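Local coordinates for protein trehalose-6-phosphate phosphatase (Cryptococcus neoformans, PDB 5DX9) that belongs to the trehalose-phosphatase family of the HAD clan and binds a magnesium ion and a sugar ligand, at residues 109-117 / 132-140; 232-242 / 258-266. All coordinates share one frame; numbering follows the deposited sequence.

Interaction 1: residues 109-117 / 132-140; sequences DMSWMSEVE and IEVKKASIT. With G6P (6-O-phosphono-alpha-D-glucopyranose), chain B.
Met110, Met113 and Val116 meet Ala137 and Ile139 where the start of helix 112-125 and the loop before it pack against a beta hairpin. The hairpin strands, 131-134 and 139-142, belong to the four-stranded antiparallel sheet, probably the cap of this HAD-type fold. Both methionines are modelled as selenomethionine. Ile139 is the main bump. Its CG1 is anti to the carbonyl carbon (chi1 -51°), and its CD1 enters a hollow formed by Met113, Val116 and the backbone at Glu117. Val116 CG1 slides past in the opposite direction, 3.7 Å from Ile139 CD1. Met113 bends at chi2 and chi3 and lays CE 3.5 Å from Ile139 CD1. Ala137 forms a second, smaller bump: Met110 CE rests 3.5 Å from Ala137 CB. Trp112 comes in edge on, with CZ2 3.5 Å from Ala137 O, near the ring plane. Met113 CG lies over one face of the same ring. Farther along the helix, Glu117 crosses Val134 at about a right angle. Beyond the helix, the hairpin reaches the bound 6-O-phosphono-alpha-D-glucopyranose (G6P). Glu133 OE1 accepts from G6P O2 at 3.0 Å and is also hydrogen-bonded to His142. Lys135, salt-bridged to Glu182, gives NZ to Thr140 OG1 at 3.1 Å. Lys135 NZ also donates to G6P O3 at 2.9 Å.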
# COMPACT_ATOMS: atom_id res chain seq x y z
N ASP A 109 21.33 -0.65 2.55
CA ASP A 109 22.31 -0.39 1.50
C ASP A 109 21.61 0.09 0.23
O ASP A 109 20.89 -0.67 -0.42
CB ASP A 109 23.14 -1.64 1.22
CG ASP A 109 24.11 -1.47 0.06
OD1 ASP A 109 24.54 -0.32 -0.19
OD2 ASP A 109 24.43 -2.48 -0.60
N MSE A 110 21.82 1.36 -0.12
CA MSE A 110 21.10 1.97 -1.23
C MSE A 110 22.00 2.26 -2.43
O MSE A 110 21.62 3.03 -3.33
CB MSE A 110 20.41 3.26 -0.77
CG MSE A 110 19.45 3.07 0.40
SE MSE A 110 17.83 2.08 -0.10
CE MSE A 110 17.02 3.41 -1.26
N SER A 111 23.18 1.65 -2.46
CA SER A 111 24.15 1.92 -3.51
C SER A 111 23.70 1.41 -4.88
O SER A 111 24.33 1.68 -5.90
CB SER A 111 25.50 1.31 -3.15
OG SER A 111 25.39 -0.08 -2.90
N TRP A 112 22.59 0.67 -4.90
CA TRP A 112 22.08 0.07 -6.12
C TRP A 112 21.36 1.06 -7.03
O TRP A 112 21.10 0.77 -8.20
CB TRP A 112 21.12 -1.09 -5.78
CG TRP A 112 19.96 -0.68 -4.90
CD1 TRP A 112 19.86 -0.83 -3.54
CD2 TRP A 112 18.74 -0.05 -5.32
NE1 TRP A 112 18.65 -0.34 -3.10
CE2 TRP A 112 17.95 0.14 -4.17
CE3 TRP A 112 18.23 0.36 -6.56
CZ2 TRP A 112 16.68 0.73 -4.22
CZ3 TRP A 112 16.98 0.95 -6.61
CH2 TRP A 112 16.22 1.13 -5.44
N MSE A 113 21.03 2.24 -6.51
CA MSE A 113 20.20 3.19 -7.24
C MSE A 113 20.84 3.68 -8.54
O MSE A 113 20.18 3.75 -9.58
CB MSE A 113 19.84 4.38 -6.36
CG MSE A 113 19.04 3.98 -5.13
SE MSE A 113 17.74 5.33 -4.60
CE MSE A 113 16.54 5.20 -6.13
N SER A 114 22.13 4.02 -8.48
CA SER A 114 22.85 4.48 -9.66
C SER A 114 22.82 3.42 -10.75
O SER A 114 22.57 3.72 -11.92
CB SER A 114 24.29 4.83 -9.32
OG SER A 114 24.35 5.85 -8.34
N GLU A 115 23.09 2.18 -10.35
CA GLU A 115 23.13 1.06 -11.28
C GLU A 115 21.79 0.87 -11.98
O GLU A 115 21.74 0.66 -13.19
CB GLU A 115 23.53 -0.23 -10.55
CG GLU A 115 24.86 -0.14 -9.81
CD GLU A 115 25.14 -1.34 -8.93
OE1 GLU A 115 24.19 -1.86 -8.31
OE2 GLU A 115 26.31 -1.77 -8.86
N VAL A 116 20.71 0.97 -11.21
CA VAL A 116 19.37 0.81 -11.76
C VAL A 116 19.00 1.99 -12.65
O VAL A 116 18.40 1.80 -13.71
CB VAL A 116 18.32 0.65 -10.65
CG1 VAL A 116 16.92 0.93 -11.19
CG2 VAL A 116 18.41 -0.74 -10.04
N GLU A 117 19.35 3.20 -12.21
CA GLU A 117 19.06 4.40 -12.99
C GLU A 117 19.75 4.33 -14.35
O GLU A 117 19.16 4.69 -15.37
CB GLU A 117 19.50 5.66 -12.24
CG GLU A 117 19.23 6.95 -13.02
CD GLU A 117 19.46 8.21 -12.20
OE1 GLU A 117 19.99 8.12 -11.08
OE2 GLU A 117 19.09 9.30 -12.69
N ILE A 132 11.19 7.75 -17.17
CA ILE A 132 11.84 7.27 -15.96
C ILE A 132 11.41 8.11 -14.76
O ILE A 132 11.33 9.34 -14.84
CB ILE A 132 13.37 7.29 -16.08
CG1 ILE A 132 14.00 6.57 -14.89
CG2 ILE A 132 13.89 8.71 -16.19
CD1 ILE A 132 15.50 6.40 -15.00
N GLU A 133 11.12 7.44 -13.65
CA GLU A 133 10.70 8.13 -12.44
C GLU A 133 11.66 7.82 -11.30
O GLU A 133 11.43 6.88 -10.53
CB GLU A 133 9.27 7.73 -12.06
CG GLU A 133 8.33 8.91 -11.87
CD GLU A 133 6.94 8.49 -11.45
OE1 GLU A 133 6.38 7.56 -12.06
OE2 GLU A 133 6.40 9.09 -10.49
N VAL A 134 12.73 8.60 -11.20
CA VAL A 134 13.65 8.46 -10.09
C VAL A 134 13.03 9.06 -8.84
O VAL A 134 12.74 10.26 -8.78
CB VAL A 134 15.00 9.15 -10.38
CG1 VAL A 134 15.92 9.05 -9.17
CG2 VAL A 134 15.65 8.53 -11.61
N LYS A 135 12.79 8.22 -7.84
CA LYS A 135 12.23 8.68 -6.58
C LYS A 135 13.31 8.63 -5.51
O LYS A 135 14.48 8.42 -5.82
CB LYS A 135 11.01 7.83 -6.19
CG LYS A 135 9.80 8.07 -7.09
CD LYS A 135 8.67 7.07 -6.85
CE LYS A 135 8.99 5.73 -7.48
NZ LYS A 135 7.84 4.80 -7.44
N LYS A 136 12.93 8.82 -4.26
CA LYS A 136 13.92 8.95 -3.19
C LYS A 136 14.55 7.61 -2.80
O LYS A 136 15.73 7.56 -2.48
CB LYS A 136 13.29 9.62 -1.97
CG LYS A 136 12.76 11.01 -2.26
CD LYS A 136 12.48 11.81 -1.00
CE LYS A 136 12.01 13.22 -1.33
NZ LYS A 136 11.74 14.04 -0.11
N ALA A 137 13.77 6.54 -2.83
CA ALA A 137 14.29 5.22 -2.46
C ALA A 137 13.89 4.14 -3.46
O ALA A 137 14.12 2.95 -3.22
CB ALA A 137 13.81 4.85 -1.06
N SER A 138 13.31 4.55 -4.57
CA SER A 138 12.90 3.61 -5.61
C SER A 138 12.95 4.26 -6.99
O SER A 138 12.96 5.48 -7.10
CB SER A 138 11.49 3.07 -5.34
OG SER A 138 10.54 4.12 -5.28
N ILE A 139 12.97 3.44 -8.03
CA ILE A 139 12.98 3.97 -9.39
C ILE A 139 12.01 3.20 -10.28
O ILE A 139 12.00 1.97 -10.29
CB ILE A 139 14.39 3.89 -10.01
CG1 ILE A 139 15.43 4.51 -9.07
CG2 ILE A 139 14.40 4.56 -11.38
CD1 ILE A 139 16.87 4.27 -9.51
N THR A 140 11.21 3.94 -11.04
CA THR A 140 10.22 3.34 -11.91
C THR A 140 10.47 3.69 -13.37
O THR A 140 10.69 4.85 -13.71
CB THR A 140 8.80 3.80 -11.54
OG1 THR A 140 8.54 3.47 -10.17
CG2 THR A 140 7.77 3.12 -12.43
C1 G6P B . 2.29 4.75 -10.40
C2 G6P B . 3.54 5.56 -10.06
C3 G6P B . 4.76 4.67 -9.95
C4 G6P B . 4.55 3.61 -8.89
C5 G6P B . 3.18 2.91 -8.93
C6 G6P B . 2.68 2.54 -7.52
O1 G6P B . 2.32 4.24 -11.74
O2 G6P B . 3.73 6.56 -11.05
O3 G6P B . 5.90 5.44 -9.55
O4 G6P B . 5.62 2.68 -9.09
O5 G6P B . 2.09 3.69 -9.47
O6 G6P B . 1.49 3.29 -7.16
P G6P B . 0.42 2.72 -6.08
O1P G6P B . -0.34 3.88 -5.27
O2P G6P B . -0.61 1.93 -6.81
O3P G6P B . 1.24 1.76 -5.08

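Interaction 2: residues 232-242 / 258-266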
# COMPACT_ATOMS: atom_id res chain seq x y z
N VAL A 232 -7.72 -18.46 14.45
CA VAL A 232 -7.62 -18.47 15.90
C VAL A 232 -8.56 -19.52 16.48
O VAL A 232 -9.68 -19.69 16.01
CB VAL A 232 -7.96 -17.09 16.51
CG1 VAL A 232 -9.40 -16.70 16.18
CG2 VAL A 232 -7.73 -17.10 18.02
N VAL A 233 -8.09 -20.23 17.49
CA VAL A 233 -8.90 -21.27 18.12
C VAL A 233 -9.44 -20.80 19.47
O VAL A 233 -8.70 -20.32 20.31
CB VAL A 233 -8.10 -22.57 18.30
CG1 VAL A 233 -8.12 -23.39 17.02
CG2 VAL A 233 -6.67 -22.27 18.71
N ASP A 234 -10.75 -20.95 19.64
CA ASP A 234 -11.42 -20.57 20.89
C ASP A 234 -11.33 -19.07 21.13
O ASP A 234 -11.52 -18.27 20.22
CB ASP A 234 -10.82 -21.33 22.07
CG ASP A 234 -10.61 -22.81 21.78
OD1 ASP A 234 -11.58 -23.59 21.89
OD2 ASP A 234 -9.47 -23.20 21.44
N ASN A 235 -11.03 -18.69 22.37
CA ASN A 235 -10.89 -17.29 22.74
C ASN A 235 -9.44 -16.92 23.02
O ASN A 235 -9.16 -16.01 23.80
CB ASN A 235 -11.75 -16.97 23.96
CG ASN A 235 -13.24 -17.16 23.70
OD1 ASN A 235 -13.64 -17.53 22.59
ND2 ASN A 235 -14.06 -16.93 24.72
N ASN A 236 -8.52 -17.64 22.38
CA ASN A 236 -7.09 -17.40 22.57
C ASN A 236 -6.69 -15.98 22.21
O ASN A 236 -7.27 -15.37 21.31
CB ASN A 236 -6.27 -18.39 21.74
CG ASN A 236 -6.48 -19.82 22.19
OD1 ASN A 236 -6.64 -20.09 23.38
ND2 ASN A 236 -6.49 -20.74 21.23
N PRO A 237 -5.69 -15.44 22.92
CA PRO A 237 -5.15 -14.10 22.63
C PRO A 237 -4.31 -14.10 21.37
O PRO A 237 -3.46 -14.98 21.20
CB PRO A 237 -4.29 -13.79 23.87
CG PRO A 237 -4.61 -14.86 24.88
CD PRO A 237 -5.03 -16.05 24.08
N VAL A 238 -4.54 -13.14 20.48
CA VAL A 238 -3.67 -12.96 19.33
C VAL A 238 -2.56 -11.97 19.68
O VAL A 238 -2.79 -10.77 19.77
CB VAL A 238 -4.44 -12.47 18.09
CG1 VAL A 238 -5.34 -11.30 18.45
CG2 VAL A 238 -3.47 -12.10 16.97
N VAL A 239 -1.36 -12.50 19.89
CA VAL A 239 -0.23 -11.69 20.31
C VAL A 239 0.66 -11.34 19.12
O VAL A 239 0.86 -12.15 18.22
CB VAL A 239 0.61 -12.41 21.38
CG1 VAL A 239 1.87 -11.62 21.70
CG2 VAL A 239 -0.22 -12.66 22.63
N MSE A 240 1.18 -10.12 19.12
CA MSE A 240 2.04 -9.66 18.04
C MSE A 240 3.35 -9.06 18.55
O MSE A 240 3.34 -8.13 19.35
CB MSE A 240 1.31 -8.64 17.18
CG MSE A 240 2.10 -8.19 15.97
SE MSE A 240 1.25 -6.72 15.02
CE MSE A 240 2.61 -6.51 13.63
N LYS A 241 4.47 -9.61 18.09
CA LYS A 241 5.78 -9.05 18.39
C LYS A 241 5.97 -7.74 17.63
O LYS A 241 5.31 -7.50 16.62
CB LYS A 241 6.90 -10.02 18.02
CG LYS A 241 6.82 -11.40 18.66
CD LYS A 241 8.13 -12.16 18.45
CE LYS A 241 8.00 -13.64 18.81
NZ LYS A 241 7.50 -14.45 17.66
N PRO A 242 6.86 -6.87 18.13
CA PRO A 242 7.22 -5.65 17.41
C PRO A 242 7.82 -5.96 16.04
O PRO A 242 8.84 -6.64 15.97
CB PRO A 242 8.25 -4.98 18.33
CG PRO A 242 7.96 -5.53 19.69
CD PRO A 242 7.50 -6.94 19.46
N LEU A 258 10.37 -2.42 23.88
CA LEU A 258 9.07 -2.64 23.25
C LEU A 258 8.50 -4.01 23.59
O LEU A 258 9.15 -5.04 23.35
CB LEU A 258 9.17 -2.48 21.73
CG LEU A 258 9.03 -1.05 21.19
CD1 LEU A 258 10.05 -0.14 21.83
CD2 LEU A 258 9.17 -1.03 19.67
N PRO A 259 7.28 -4.04 24.14
CA PRO A 259 6.59 -5.26 24.54
C PRO A 259 5.80 -5.90 23.40
O PRO A 259 5.54 -5.25 22.39
CB PRO A 259 5.64 -4.77 25.63
CG PRO A 259 5.27 -3.40 25.17
CD PRO A 259 6.50 -2.83 24.50
N ASP A 260 5.44 -7.16 23.57
CA ASP A 260 4.49 -7.81 22.68
C ASP A 260 3.11 -7.25 22.97
O ASP A 260 2.81 -6.91 24.11
CB ASP A 260 4.50 -9.33 22.85
CG ASP A 260 5.82 -9.95 22.44
OD1 ASP A 260 6.81 -9.21 22.27
OD2 ASP A 260 5.87 -11.19 22.28
N VAL A 261 2.27 -7.14 21.95
CA VAL A 261 0.94 -6.59 22.15
C VAL A 261 -0.15 -7.61 21.84
O VAL A 261 0.02 -8.48 20.99
CB VAL A 261 0.72 -5.34 21.29
CG1 VAL A 261 0.39 -5.73 19.86
CG2 VAL A 261 -0.40 -4.49 21.86
N GLU A 262 -1.27 -7.50 22.54
CA GLU A 262 -2.45 -8.30 22.23
C GLU A 262 -3.36 -7.54 21.28
O GLU A 262 -3.83 -6.45 21.61
CB GLU A 262 -3.21 -8.67 23.50
CG GLU A 262 -2.86 -10.03 24.07
CD GLU A 262 -3.81 -10.47 25.17
OE1 GLU A 262 -3.36 -11.15 26.11
OE2 GLU A 262 -5.01 -10.12 25.09
N LEU A 263 -3.60 -8.11 20.10
CA LEU A 263 -4.45 -7.46 19.11
C LEU A 263 -5.92 -7.71 19.40
O LEU A 263 -6.31 -8.80 19.81
CB LEU A 263 -4.10 -7.95 17.70
CG LEU A 263 -2.68 -7.67 17.22
CD1 LEU A 263 -2.50 -8.11 15.78
CD2 LEU A 263 -2.34 -6.20 17.39
N THR A 264 -6.74 -6.69 19.17
CA THR A 264 -8.18 -6.81 19.35
C THR A 264 -8.83 -7.41 18.11
O THR A 264 -9.84 -8.10 18.19
CB THR A 264 -8.82 -5.44 19.64
OG1 THR A 264 -8.27 -4.90 20.85
CG2 THR A 264 -10.34 -5.57 19.78
N ILE A 265 -8.22 -7.15 16.95
CA ILE A 265 -8.78 -7.57 15.67
C ILE A 265 -8.93 -9.08 15.55
O ILE A 265 -8.06 -9.84 15.97
CB ILE A 265 -7.91 -7.06 14.50
CG1 ILE A 265 -8.63 -7.29 13.17
CG2 ILE A 265 -6.55 -7.75 14.51
CD1 ILE A 265 -9.92 -6.52 13.05
N ARG A 266 -10.06 -9.51 15.00
CA ARG A 266 -10.28 -10.90 14.63
C ARG A 266 -10.62 -10.98 13.14
O ARG A 266 -11.10 -10.00 12.56
CB ARG A 266 -11.40 -11.53 15.47
CG ARG A 266 -11.00 -11.80 16.92
CD ARG A 266 -9.78 -12.70 16.99
NE ARG A 266 -9.34 -12.94 18.36
CZ ARG A 266 -8.62 -12.08 19.07
NH1 ARG A 266 -8.27 -10.91 18.55
NH2 ARG A 266 -8.26 -12.38 20.31
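Met240 and Val261 form a hydrogen-bonded antiparallel pair in a two-stranded ribbon, strands 238-240 and 261-263. Met240 N donates to Val261 O at 2.7 Å, and Val261 N returns a bond to Met240 O at 3.0 Å. Leu263 N adds a nearly straight bond to Val238 O at 2.8 Å (166° at the hydrogen). The tightly packed face carries Val238, Met240, Val261 and Leu263. Leu263 CB lies 3.7 Å from Val238 CG1. Met240, a selenomethionine, runs fully extended with CG anti to the backbone N (chi1 -176°), which carries its selenium past Leu263 CD1 at 4.1 Å. Arg266 closes one end. Val238 lies over one face of its guanidinium group, though the fit of CG1 is doubtful because it is modelled too close to NH1. In the guanidinium plane, NH1 binds Leu263 O and Ile265 O, while NH2 makes a weak bond to Asn236 O. The other face is looser and largely exposed. There Val239 CG2 and Glu262 CG are 4.0 Å apart, and Pro237 lies alongside Glu262. Lys241 and Asp260 also run side by side, but Lys241 NZ stays 5.9 Å from Asp260 OD2. The ribbon lies against helix 190-200: Met240 touches Arg195 and Tyr199, Pro242 and Leu258 also pack on Tyr199, and short helix 244-247 touches Pro242 and Leu258.

How the interactions relate
Interaction 1 closes before interaction 2 opens, so the two follow one another along the chain. Their centres are about 37 Å apart and their nearest atoms about 19 Å apart, and they share no sheet or helix. The 109-117 / 132-140 contact sets the start of helix 112-125 against the four-stranded antiparallel sheet, beside the sugar pocket. The 232-242 / 258-266 contact is a separate ribbon. It packs on helix 190-200, which leads to strand 206-211 of the eight-stranded mixed sheet, and its second segment leads into strand 270-275 of that sheet. Segment 132-140 of interaction 1 supplies pocket residues, whereas interaction 2 lies at the periphery, probably on the outside of the HAD-type core domain.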